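Nucleocapsid (Crimean-congo hemorrhagic fever virus, PDB 4AKL) probably binds single- and double-stranded RNA and takes part in packaging the viral genome, and probably also cuts double-stranded DNA without sequence specificity. Local coordinates at residues V7-K10 / D11-N14; A53-D56 / A57-D60; F139-N142 / A143-A147. All blocks are in the same frame, centred on the assembly; numbering follows the deposited sequence.

Interaction 1 (V7-K10 / D11-N14); sequences VNSK and DEMN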
# COMPACT_ATOMS: atom_id res chain seq x y z
N VAL A 7 0.34 21.45 -16.21
CA VAL A 7 1.61 20.81 -16.24
C VAL A 7 1.38 19.51 -16.92
O VAL A 7 0.56 18.70 -16.46
CB VAL A 7 2.13 20.58 -14.78
CG1 VAL A 7 3.31 19.65 -14.75
CG2 VAL A 7 2.50 21.91 -14.12
N ASN A 8 2.07 19.29 -18.03
CA ASN A 8 1.93 18.05 -18.82
C ASN A 8 3.25 17.28 -18.95
O ASN A 8 3.38 16.38 -19.80
CB ASN A 8 1.37 18.40 -20.22
CG ASN A 8 0.06 19.23 -20.16
OD1 ASN A 8 -1.06 18.71 -19.86
ND2 ASN A 8 0.19 20.51 -20.45
N SER A 9 4.24 17.63 -18.11
CA SER A 9 5.60 17.04 -18.20
C SER A 9 6.46 17.46 -17.02
O SER A 9 6.14 18.42 -16.30
CB SER A 9 6.32 17.42 -19.54
OG SER A 9 6.65 18.81 -19.63
N LYS A 10 7.57 16.75 -16.82
CA LYS A 10 8.51 17.08 -15.76
C LYS A 10 9.02 18.54 -15.93
O LYS A 10 8.87 19.34 -15.02
CB LYS A 10 9.69 16.08 -15.71
CG LYS A 10 10.60 16.32 -14.44
CD LYS A 10 11.62 15.19 -14.14
CE LYS A 10 12.77 15.72 -13.21
NZ LYS A 10 13.41 14.68 -12.29
N ASP A 11 9.60 18.88 -17.08
CA ASP A 11 10.06 20.28 -17.33
C ASP A 11 8.98 21.30 -17.00
O ASP A 11 9.23 22.23 -16.24
CB ASP A 11 10.52 20.49 -18.78
CG ASP A 11 11.98 20.06 -19.01
OD1 ASP A 11 12.71 19.78 -18.01
OD2 ASP A 11 12.40 20.02 -20.19
N GLU A 12 7.79 21.09 -17.57
CA GLU A 12 6.61 21.92 -17.27
C GLU A 12 6.37 21.97 -15.77
O GLU A 12 6.19 23.06 -15.20
CB GLU A 12 5.36 21.42 -18.03
CG GLU A 12 5.36 21.85 -19.53
CD GLU A 12 4.08 21.46 -20.30
OE1 GLU A 12 3.09 21.03 -19.66
OE2 GLU A 12 4.05 21.58 -21.55
N MET A 13 6.43 20.82 -15.12
CA MET A 13 6.29 20.76 -13.69
C MET A 13 7.35 21.57 -12.97
O MET A 13 7.02 22.29 -12.04
CB MET A 13 6.29 19.30 -13.15
CG MET A 13 6.08 19.20 -11.63
SD MET A 13 4.39 19.50 -11.09
CE MET A 13 4.71 20.48 -9.62
N ASN A 14 8.62 21.45 -13.36
CA ASN A 14 9.70 22.20 -12.61
C ASN A 14 9.52 23.69 -12.62
O ASN A 14 9.74 24.34 -11.61
CB ASN A 14 11.09 21.86 -13.10
CG ASN A 14 11.55 20.48 -12.66
OD1 ASN A 14 11.06 19.90 -11.71
ND2 ASN A 14 12.52 19.95 -13.37

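Interaction 2 (A53-D56 / A57-D60); sequences ATDD and AQKD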
# COMPACT_ATOMS: atom_id res chain seq x y z
N ALA A 53 -11.02 15.20 28.92
CA ALA A 53 -12.25 14.99 28.15
C ALA A 53 -12.96 13.70 28.59
O ALA A 53 -12.31 12.64 28.67
CB ALA A 53 -11.92 14.93 26.65
N THR A 54 -14.27 13.77 28.84
CA THR A 54 -15.08 12.56 29.22
C THR A 54 -15.78 11.84 28.01
O THR A 54 -15.64 10.61 27.84
CB THR A 54 -16.09 12.92 30.36
OG1 THR A 54 -15.36 13.32 31.54
CG2 THR A 54 -17.04 11.71 30.72
N ASP A 55 -16.51 12.57 27.17
CA ASP A 55 -17.32 11.91 26.08
C ASP A 55 -16.55 11.63 24.81
O ASP A 55 -15.55 12.28 24.54
CB ASP A 55 -18.61 12.71 25.74
CG ASP A 55 -18.32 14.09 25.16
OD1 ASP A 55 -18.08 15.02 25.95
OD2 ASP A 55 -18.33 14.23 23.91
N ASP A 56 -17.06 10.66 24.06
CA ASP A 56 -16.46 10.17 22.82
C ASP A 56 -16.26 11.28 21.76
O ASP A 56 -15.26 11.32 21.11
CB ASP A 56 -17.34 9.04 22.21
CG ASP A 56 -17.40 7.76 23.11
OD1 ASP A 56 -16.33 7.29 23.58
OD2 ASP A 56 -18.55 7.22 23.35
N ALA A 57 -17.24 12.17 21.62
CA ALA A 57 -17.22 13.21 20.58
C ALA A 57 -16.13 14.29 20.87
O ALA A 57 -15.37 14.68 19.97
CB ALA A 57 -18.58 13.83 20.44
N GLN A 58 -16.07 14.76 22.10
CA GLN A 58 -15.02 15.69 22.53
C GLN A 58 -13.60 15.09 22.18
O GLN A 58 -12.73 15.78 21.63
CB GLN A 58 -15.16 15.97 24.02
CG GLN A 58 -14.62 17.32 24.48
CD GLN A 58 -14.65 17.47 26.01
OE1 GLN A 58 -15.20 16.62 26.75
NE2 GLN A 58 -14.05 18.57 26.49
N LYS A 59 -13.42 13.81 22.49
CA LYS A 59 -12.19 13.08 22.26
C LYS A 59 -11.86 12.92 20.78
O LYS A 59 -10.70 13.10 20.41
CB LYS A 59 -12.26 11.68 22.93
CG LYS A 59 -12.25 11.68 24.50
CD LYS A 59 -12.15 10.23 25.03
CE LYS A 59 -12.02 10.13 26.58
NZ LYS A 59 -11.63 8.72 27.10
N ASP A 60 -12.84 12.59 19.94
CA ASP A 60 -12.59 12.48 18.49
C ASP A 60 -12.16 13.84 17.95
O ASP A 60 -11.26 13.94 17.17
CB ASP A 60 -13.84 12.07 17.70
CG ASP A 60 -14.34 10.69 18.05
OD1 ASP A 60 -13.54 9.76 18.14
OD2 ASP A 60 -15.58 10.54 18.22

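Interaction 3 (F139-N142 / A143-A147); sequences FRVN and ANTAA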
# COMPACT_ATOMS: atom_id res chain seq x y z
N PHE A 139 4.41 8.25 -13.99
CA PHE A 139 4.23 8.90 -12.67
C PHE A 139 5.57 9.30 -12.03
O PHE A 139 5.69 10.41 -11.48
CB PHE A 139 3.44 8.02 -11.66
CG PHE A 139 3.11 8.76 -10.35
CD1 PHE A 139 2.22 9.83 -10.35
CD2 PHE A 139 3.70 8.41 -9.16
CE1 PHE A 139 1.94 10.52 -9.20
CE2 PHE A 139 3.42 9.08 -7.97
CZ PHE A 139 2.57 10.14 -7.98
N ARG A 140 6.57 8.41 -12.12
CA ARG A 140 7.88 8.66 -11.54
C ARG A 140 8.57 9.87 -12.18
O ARG A 140 8.87 9.82 -13.33
CB ARG A 140 8.80 7.42 -11.70
CG ARG A 140 10.09 7.50 -10.88
CD ARG A 140 11.20 6.64 -11.42
NE ARG A 140 12.46 6.95 -10.77
CZ ARG A 140 13.16 6.14 -9.99
NH1 ARG A 140 12.76 4.90 -9.74
NH2 ARG A 140 14.29 6.58 -9.45
N VAL A 141 8.80 10.92 -11.40
CA VAL A 141 9.62 12.05 -11.85
C VAL A 141 10.79 12.31 -10.91
O VAL A 141 11.57 13.17 -11.16
CB VAL A 141 8.82 13.34 -12.00
CG1 VAL A 141 7.92 13.24 -13.22
CG2 VAL A 141 8.05 13.65 -10.74
N ASN A 142 10.88 11.56 -9.81
CA ASN A 142 11.95 11.71 -8.80
C ASN A 142 11.84 10.55 -7.82
O ASN A 142 10.91 9.72 -7.93
CB ASN A 142 11.94 13.09 -8.08
CG ASN A 142 10.61 13.41 -7.30
OD1 ASN A 142 9.77 12.51 -6.95
ND2 ASN A 142 10.43 14.70 -7.01
N ALA A 143 12.76 10.48 -6.85
CA ALA A 143 12.76 9.39 -5.87
C ALA A 143 11.49 9.41 -5.01
O ALA A 143 11.02 8.37 -4.61
CB ALA A 143 13.99 9.45 -4.98
N ASN A 144 10.95 10.59 -4.73
CA ASN A 144 9.69 10.72 -3.93
C ASN A 144 8.49 10.11 -4.64
O ASN A 144 7.53 9.81 -3.99
CB ASN A 144 9.39 12.20 -3.62
CG ASN A 144 10.40 12.83 -2.62
OD1 ASN A 144 11.09 12.13 -1.82
ND2 ASN A 144 10.47 14.19 -2.64
N THR A 145 8.56 9.92 -5.96
CA THR A 145 7.44 9.36 -6.74
C THR A 145 7.78 7.99 -7.34
O THR A 145 7.18 7.59 -8.34
CB THR A 145 7.02 10.36 -7.83
OG1 THR A 145 8.19 10.77 -8.60
CG2 THR A 145 6.30 11.61 -7.17
N ALA A 146 8.75 7.30 -6.74
CA ALA A 146 9.25 6.01 -7.24
C ALA A 146 8.61 4.84 -6.56
O ALA A 146 8.01 4.97 -5.48
CB ALA A 146 10.84 5.92 -7.06
N ALA A 147 8.73 3.68 -7.22
CA ALA A 147 8.44 2.38 -6.61
C ALA A 147 9.71 1.92 -5.93
O ALA A 147 10.72 1.75 -6.58
CB ALA A 147 7.98 1.37 -7.65
O HOH W 1 10.19 3.70 -10.04

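Interaction 1 (V7-K10 / D11-N14)
Glu12 reaches back from the first turn of helix 10-24 to the loop that leads into it, and its side chain is in contact nearly all the way. At the root, CB packs against the hydroxyl of Ser9, with Glu12 CB 3.3 Å from Ser9 OG, and the same oxygen also flanks CG. Beyond CG the chain is extended (chi2 -176°), which carries the carboxylate past Ser9 to Asn8. There one oxygen takes two donors. The main-chain Asn8 N lies 2.6 Å from Glu12 OE1 on its anti side, somewhat out of the carboxylate plane, while Glu12 OE1 offers its syn lone pair to the amide Asn8 ND2 at 3.1 Å. The amide and carboxylate planes stand 77° apart, so this is no flat, paired arrangement. Asn8 also packs on Thr86 and Lys90 of helix 86-98.

In the other direction Ser9 OG accepts from Glu12 N at 3.3 Å, and the helical ladder starts with Met13 N to Ser9 O at 2.7 Å. On the inner side Val7 CG1 is pressed tightly on the helix, 3.4 Å from both Met13 CA and Met13 CB. Beyond CB, Met13 SD still flanks Val7 CG1, and the side chain packs on Tyr78, Ala81 and Trp82 of helix 77-83, making this the buried side. Ser9 is thus a serine N-cap whose N3 glutamate bonds back to the chain, as in a capping box, except that the return bond goes to Asn8, one residue before the cap.

Interaction 2 (A53-D56 / A57-D60)
Ala53, in the loop between helices 45-52 and 56-71, directs its methyl group at the first turn of the second helix. Ala53 CB lies 3.9 Å from Lys59 CG, and it also meets the side chain of Gln58. The carbonyl of Ala53 takes part too, with Ala53 O 3.3 Å from Lys59 CE, so the long lysine chain runs beside the loop backbone. Its ammonium group goes on to bond Gly440 O, and Lys59 and Asp60 both touch Phe441.

Thr54 contributes mainly backbone: its carbonyl oxygen flanks Lys59 CE more loosely, and its CB is directed away from the helix. Asp55 is the N-cap. With chi1 at 64°, CG stands between the backbone N and the carbonyl carbon, which brings the carboxylate over the helix start. Asp55 OD2 accepts from Gln58 N at 2.9 Å in a nearly straight bond (168° at the hydrogen), though the donor comes from above the carboxylate plane, 47° out of it. The Asp55 CG carbon also rests on Gln58 CB, at 3.8 Å. The first backbone bond, Lys59 N to Asp55 O, is weak at 3.3 Å.

Asp56 opens the helix proper, Asp56 O receiving Asp60 N at 3.0 Å. Asp60 OD2 also comes within 3.0 Å of Asp56 O, an acceptor pair without attraction that would not favour a charge on Asp60. The partial positive charge of the helix start would instead be expected to stabilise ionised Asp55 and, less directly, Asp56.

Interaction 3 (F139-N142 / A143-A147)
Ala143 and Asn144 form a short 3-10 segment that folds back beside Asn142, with Asn144 CB 3.4 Å from Asn142 OD1. Both side-chain amides, Asn142 ND2 and Asn144 ND2, bond the same oxygen, Glu79 OE2 of helix 77-83.

Thr145 does most of the joining. Its N bonds Asn142 O at 3.1 Å, from well above the carbonyl plane, closing a type I beta-turn over residues 142-145 in the long connection that follows helix 120-136. Its chi1 of 52° places OG1 back over the loop. There Thr145 OG1 accepts from Val141 N at 2.9 Å, with 162° at the hydrogen. The hydroxyl also has two oxygens close by, Asn142 OD1 at 2.9 Å from Thr145 OG1 and Asn142 O, and which of them takes its proton is not settled. The Thr145 and Phe139 side chains run at about a right angle to each other, Thr145 CB lying 3.8 Å from Phe139 CE2, while the Thr145 carbonyl oxygen meets Arg140 CA in a CH...O contact of 3.4 Å. Phe139 in turn meets Trp82.

Ala146 N bonds Ala143 O, prolonging the turn. Ala146 CB lies over one face of the Arg140 guanidinium, a doubtful contact because Arg140 has two conformers. A water accepts from Ala147 N, and its bridge to Arg140 NH1 is doubtful for the same reason.

In the fold
Interactions 1 and 3 are neighbours, their centres about 14 Å apart, and they touch where Lys10 NZ probably donates a hydrogen bond to Val141 O. Both also lean on helix 77-83, through Met13 in one and through Phe139, Asn142 and Asn144 in the other, and both are partly buried. Interaction 2 stands alone, its centre about 46 Å from that of interaction 1 and about 40 Å from that of interaction 3, as an exposed contact. Residues 7-14 and 53-60 both begin helices, yet a serine hydroxyl caps the first, over an apolar inner side, and a carboxylate the second. Residues 139-147 start no long helix, and a threonine hydroxyl gathers the loop instead.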